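Local coordinates for adhesin LabA (Helicobacter pylori, PDB 6GMM), which probably helps the bacterium adhere to the gastric mucosa as a lectin-like outer-membrane adhesin specific for LacdiNAc glycans, at residues G93-Q105 with T128-I140. Residues are numbered along the deposited sequence; the frame is centred on the assembly and turned at random.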
loop_
_atom_site.group_PDB
_atom_site.type_symbol
_atom_site.label_atom_id
_atom_site.label_comp_id
_atom_site.label_asym_id
_atom_site.label_seq_id
_atom_site.Cartn_x
_atom_site.Cartn_y
_atom_site.Cartn_z
ATOM N N GLY A 93 -2.308 -36.095 -5.956
ATOM C CA GLY A 93 -0.897 -35.753 -6.132
ATOM C C GLY A 93 0.019 -36.944 -5.893
ATOM O O GLY A 93 1.239 -36.840 -6.091
ATOM N N GLY A 94 -0.566 -38.057 -5.449
ATOM C CA GLY A 94 0.160 -39.302 -5.183
ATOM C C GLY A 94 1.174 -39.153 -4.066
ATOM O O GLY A 94 0.930 -38.437 -3.093
ATOM N N VAL A 95 2.312 -39.809 -4.201
ATOM C CA VAL A 95 3.384 -39.755 -3.201
ATOM C C VAL A 95 4.538 -38.970 -3.816
ATOM O O VAL A 95 5.065 -39.384 -4.860
ATOM C CB VAL A 95 3.834 -41.170 -2.708
ATOM C CG1 VAL A 95 4.984 -41.067 -1.708
ATOM C CG2 VAL A 95 2.672 -41.939 -2.087
ATOM N N GLN A 96 4.937 -37.853 -3.165
ATOM C CA GLN A 96 6.038 -36.993 -3.619
ATOM C C GLN A 96 6.959 -36.539 -2.470
ATOM O O GLN A 96 6.539 -36.524 -1.308
ATOM C CB GLN A 96 5.489 -35.770 -4.333
ATOM C CG GLN A 96 4.658 -36.021 -5.585
ATOM C CD GLN A 96 4.163 -34.727 -6.153
ATOM O OE1 GLN A 96 4.900 -33.741 -6.226
ATOM N NE2 GLN A 96 2.899 -34.696 -6.566
ATOM N N THR A 97 8.217 -36.177 -2.813
ATOM C CA THR A 97 9.273 -35.707 -1.898
ATOM C C THR A 97 9.709 -34.279 -2.306
ATOM O O THR A 97 9.954 -34.007 -3.498
ATOM C CB THR A 97 10.460 -36.720 -1.852
ATOM O OG1 THR A 97 9.991 -37.992 -1.395
ATOM C CG2 THR A 97 11.613 -36.257 -0.947
ATOM N N PHE A 98 9.794 -33.372 -1.296
ATOM C CA PHE A 98 10.119 -31.974 -1.480
ATOM C C PHE A 98 11.341 -31.580 -0.649
ATOM O O PHE A 98 11.385 -31.792 0.565
ATOM C CB PHE A 98 8.887 -31.116 -1.151
ATOM C CG PHE A 98 7.611 -31.579 -1.840
ATOM C CD1 PHE A 98 6.778 -32.528 -1.242
ATOM C CD2 PHE A 98 7.247 -31.071 -3.081
ATOM C CE1 PHE A 98 5.603 -32.958 -1.882
ATOM C CE2 PHE A 98 6.066 -31.484 -3.705
ATOM C CZ PHE A 98 5.262 -32.444 -3.112
ATOM N N HIS A 99 12.359 -31.052 -1.330
ATOM C CA HIS A 99 13.596 -30.599 -0.709
ATOM C C HIS A 99 13.514 -29.111 -0.400
ATOM O O HIS A 99 12.687 -28.395 -0.982
ATOM C CB HIS A 99 14.751 -30.849 -1.660
ATOM C CG HIS A 99 15.096 -32.291 -1.754
ATOM N ND1 HIS A 99 14.432 -33.135 -2.627
ATOM C CD2 HIS A 99 15.944 -33.018 -0.996
ATOM C CE1 HIS A 99 14.927 -34.336 -2.403
ATOM N NE2 HIS A 99 15.836 -34.316 -1.424
ATOM N N ASN A 100 14.432 -28.635 0.470
ATOM C CA ASN A 100 14.579 -27.238 0.868
ATOM C C ASN A 100 13.322 -26.669 1.487
ATOM O O ASN A 100 13.163 -25.462 1.509
ATOM C CB ASN A 100 15.083 -26.370 -0.302
ATOM C CG ASN A 100 16.227 -26.995 -1.045
ATOM O OD1 ASN A 100 17.271 -27.332 -0.462
ATOM N ND2 ASN A 100 16.046 -27.177 -2.344
ATOM N N THR A 101 12.455 -27.521 2.043
ATOM C CA THR A 101 11.248 -27.040 2.701
ATOM C C THR A 101 11.594 -26.292 4.023
ATOM O O THR A 101 12.746 -26.362 4.484
ATOM C CB THR A 101 10.242 -28.195 2.931
ATOM O OG1 THR A 101 10.761 -29.115 3.894
ATOM C CG2 THR A 101 9.834 -28.889 1.637
ATOM N N PRO A 102 10.620 -25.568 4.641
ATOM C CA PRO A 102 10.934 -24.892 5.907
ATOM C C PRO A 102 11.456 -25.863 6.958
ATOM O O PRO A 102 10.914 -26.944 7.125
ATOM C CB PRO A 102 9.585 -24.311 6.356
ATOM C CG PRO A 102 8.740 -24.271 5.140
ATOM C CD PRO A 102 9.205 -25.350 4.237
ATOM N N SER A 103 12.528 -25.478 7.637
ATOM C CA SER A 103 13.126 -26.216 8.743
ATOM C C SER A 103 12.027 -26.671 9.738
ATOM O O SER A 103 11.174 -25.856 10.153
ATOM C CB SER A 103 14.100 -25.305 9.484
ATOM O OG SER A 103 15.378 -25.286 8.873
ATOM N N ASN A 104 12.038 -27.960 10.104
ATOM C CA ASN A 104 11.073 -28.481 11.069
ATOM C C ASN A 104 11.620 -28.318 12.492
ATOM O O ASN A 104 12.674 -27.691 12.660
ATOM C CB ASN A 104 10.601 -29.910 10.720
ATOM C CG ASN A 104 11.648 -31.002 10.788
ATOM O OD1 ASN A 104 12.546 -30.998 11.627
ATOM N ND2 ASN A 104 11.490 -32.023 9.958
ATOM N N GLN A 105 10.927 -28.876 13.508
ATOM C CA GLN A 105 11.336 -28.723 14.901
ATOM C C GLN A 105 12.693 -29.396 15.211
ATOM O O GLN A 105 13.291 -29.056 16.237
ATOM C CB GLN A 105 10.226 -29.136 15.894
ATOM C CG GLN A 105 9.817 -30.602 15.898
ATOM C CD GLN A 105 8.773 -30.982 14.865
ATOM O OE1 GLN A 105 8.982 -30.889 13.637
ATOM N NE2 GLN A 105 7.650 -31.513 15.351
ATOM N N THR A 128 -1.087 -34.136 -1.189
ATOM C CA THR A 128 0.246 -34.030 -1.795
ATOM C C THR A 128 0.218 -32.901 -2.827
ATOM O O THR A 128 1.099 -32.043 -2.766
ATOM C CB THR A 128 0.687 -35.361 -2.401
ATOM O OG1 THR A 128 0.783 -36.339 -1.358
ATOM C CG2 THR A 128 2.026 -35.260 -3.130
ATOM N N GLU A 129 -0.852 -32.833 -3.680
ATOM C CA GLU A 129 -1.014 -31.775 -4.689
ATOM C C GLU A 129 -0.992 -30.361 -4.078
ATOM O O GLU A 129 -0.326 -29.485 -4.628
ATOM C CB GLU A 129 -2.237 -31.980 -5.626
ATOM C CG GLU A 129 -3.628 -32.041 -5.015
ATOM C CD GLU A 129 -4.732 -32.583 -5.920
ATOM O OE1 GLU A 129 -4.469 -32.845 -7.118
ATOM O OE2 GLU A 129 -5.864 -32.774 -5.416
ATOM N N ASN A 130 -1.674 -30.146 -2.923
ATOM C CA ASN A 130 -1.664 -28.841 -2.244
ATOM C C ASN A 130 -0.295 -28.567 -1.608
ATOM O O ASN A 130 0.092 -27.438 -1.496
ATOM C CB ASN A 130 -2.757 -28.756 -1.207
ATOM C CG ASN A 130 -4.129 -28.614 -1.816
ATOM O OD1 ASN A 130 -4.309 -28.106 -2.924
ATOM N ND2 ASN A 130 -5.137 -29.036 -1.086
ATOM N N TYR A 131 0.436 -29.587 -1.192
ATOM C CA TYR A 131 1.759 -29.330 -0.637
ATOM C C TYR A 131 2.644 -28.853 -1.785
ATOM O O TYR A 131 3.286 -27.812 -1.644
ATOM C CB TYR A 131 2.360 -30.545 0.106
ATOM C CG TYR A 131 3.584 -30.143 0.902
ATOM C CD1 TYR A 131 4.800 -29.895 0.269
ATOM C CD2 TYR A 131 3.503 -29.909 2.270
ATOM C CE1 TYR A 131 5.909 -29.451 0.983
ATOM C CE2 TYR A 131 4.607 -29.472 2.996
ATOM C CZ TYR A 131 5.805 -29.228 2.344
ATOM O OH TYR A 131 6.891 -28.744 3.030
ATOM N N ALA A 132 2.571 -29.535 -2.944
ATOM C CA ALA A 132 3.341 -29.204 -4.141
ATOM C C ALA A 132 3.089 -27.758 -4.568
ATOM O O ALA A 132 4.049 -27.034 -4.855
ATOM C CB ALA A 132 3.007 -30.183 -5.276
ATOM N N LYS A 133 1.792 -27.330 -4.552
ATOM C CA LYS A 133 1.294 -25.989 -4.908
ATOM C C LYS A 133 1.912 -24.912 -4.003
ATOM O O LYS A 133 2.523 -23.956 -4.508
ATOM C CB LYS A 133 -0.243 -25.957 -4.776
ATOM C CG LYS A 133 -0.933 -24.923 -5.638
ATOM C CD LYS A 133 -2.464 -24.966 -5.497
ATOM C CE LYS A 133 -3.134 -25.878 -6.500
ATOM N NZ LYS A 133 -4.572 -26.100 -6.178
ATOM N N ILE A 134 1.733 -25.060 -2.680
ATOM C CA ILE A 134 2.272 -24.147 -1.664
ATOM C C ILE A 134 3.821 -24.143 -1.764
ATOM O O ILE A 134 4.421 -23.075 -1.824
ATOM C CB ILE A 134 1.805 -24.545 -0.241
ATOM C CG1 ILE A 134 0.274 -24.481 -0.103
ATOM C CG2 ILE A 134 2.536 -23.713 0.822
ATOM C CD1 ILE A 134 -0.323 -24.974 1.236
ATOM N N ASN A 135 4.445 -25.323 -1.811
ATOM C CA ASN A 135 5.911 -25.437 -1.925
ATOM C C ASN A 135 6.497 -24.689 -3.125
ATOM O O ASN A 135 7.550 -24.060 -2.973
ATOM C CB ASN A 135 6.394 -26.884 -1.964
ATOM C CG ASN A 135 7.907 -26.978 -1.973
ATOM O OD1 ASN A 135 8.576 -26.567 -1.000
ATOM N ND2 ASN A 135 8.475 -27.388 -3.136
ATOM N N LYS A 136 5.843 -24.803 -4.323
ATOM C CA LYS A 136 6.336 -24.196 -5.562
ATOM C C LYS A 136 6.356 -22.704 -5.370
ATOM O O LYS A 136 7.365 -22.062 -5.652
ATOM C CB LYS A 136 5.476 -24.605 -6.778
ATOM C CG LYS A 136 5.967 -24.054 -8.116
ATOM C CD LYS A 136 5.242 -24.718 -9.276
ATOM C CE LYS A 136 5.619 -24.121 -10.608
ATOM N NZ LYS A 136 5.150 -24.963 -11.740
ATOM N N ALA A 137 5.249 -22.165 -4.840
ATOM C CA ALA A 137 5.092 -20.754 -4.544
ATOM C C ALA A 137 6.197 -20.297 -3.571
ATOM O O ALA A 137 6.888 -19.324 -3.863
ATOM C CB ALA A 137 3.722 -20.501 -3.951
ATOM N N TYR A 138 6.399 -21.037 -2.462
ATOM C CA TYR A 138 7.416 -20.735 -1.453
ATOM C C TYR A 138 8.831 -20.708 -2.069
ATOM O O TYR A 138 9.614 -19.800 -1.786
ATOM C CB TYR A 138 7.325 -21.759 -0.301
ATOM C CG TYR A 138 8.440 -21.671 0.720
ATOM C CD1 TYR A 138 8.374 -20.776 1.781
ATOM C CD2 TYR A 138 9.543 -22.516 0.648
ATOM C CE1 TYR A 138 9.368 -20.738 2.758
ATOM C CE2 TYR A 138 10.562 -22.457 1.595
ATOM C CZ TYR A 138 10.460 -21.581 2.659
ATOM O OH TYR A 138 11.456 -21.544 3.596
ATOM N N GLN A 139 9.136 -21.696 -2.925
ATOM C CA GLN A 139 10.453 -21.802 -3.555
ATOM C C GLN A 139 10.733 -20.649 -4.473
ATOM O O GLN A 139 11.867 -20.187 -4.484
ATOM C CB GLN A 139 10.693 -23.158 -4.258
ATOM C CG GLN A 139 10.627 -24.392 -3.367
ATOM C CD GLN A 139 11.604 -24.438 -2.224
ATOM O OE1 GLN A 139 12.722 -23.902 -2.289
ATOM N NE2 GLN A 139 11.203 -25.128 -1.159
ATOM N N ILE A 140 9.705 -20.135 -5.197
ATOM C CA ILE A 140 9.875 -18.967 -6.086
ATOM C C ILE A 140 10.203 -17.723 -5.265
ATOM O O ILE A 140 11.102 -16.963 -5.636
ATOM C CB ILE A 140 8.697 -18.756 -7.083
ATOM C CG1 ILE A 140 8.665 -19.912 -8.126
ATOM C CG2 ILE A 140 8.843 -17.412 -7.792
ATOM C CD1 ILE A 140 7.343 -20.089 -9.023
HETATM O O HOH W 1 11.343 -27.913 -3.288
HETATM O O HOH W 2 13.819 -22.541 2.838
HETATM O O HOH W 3 14.250 -22.977 0.133
#
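Thr128 OG1 donates a hydrogen bond to Gly94 O (2.7 Å), pinning the helix start to the loop before strand 96-98. The neighbouring carbonyl, Gly93 O, is taken by Gln96 NE2 (2.8 Å), which lies in the carbonyl plane on a lone pair. With CG anti to the carbonyl carbon (chi1 -61°) and the chain extended beyond it, Gln96 reaches back to that oxygen and lies against Thr128 CG2. Phe98 drops onto the helix: Tyr131 CD1 sits 3.6 Å from Phe98 CD1 over one ring face, the two ring planes 41° apart, while Ala132 CA and CB touch Phe98 CE2. Strand 96-98 pairs with 111-113 in a two-stranded antiparallel sheet, and this contact lays its 96-98 strand on the helix within the SabA-like adhesion domain. From His99 onward, polar groups join the packing. Gln139 NE2 donates to Asn135 OD1 (3.0 Å) and, weakly but almost straight (178°), to Asn100 O. Asn135 ND2 donates to a water that in turn donates to His99 O (2.7 Å). Asn100 O also accepts hydrogen bonds from two further waters, one shared with Gln139 OE1, the other with Tyr138 OH, which also bonds Gln74 NE2 of helix 57-76. Pro102 CG rests over one face of the Tyr138 ring, 4.0 Å from CZ.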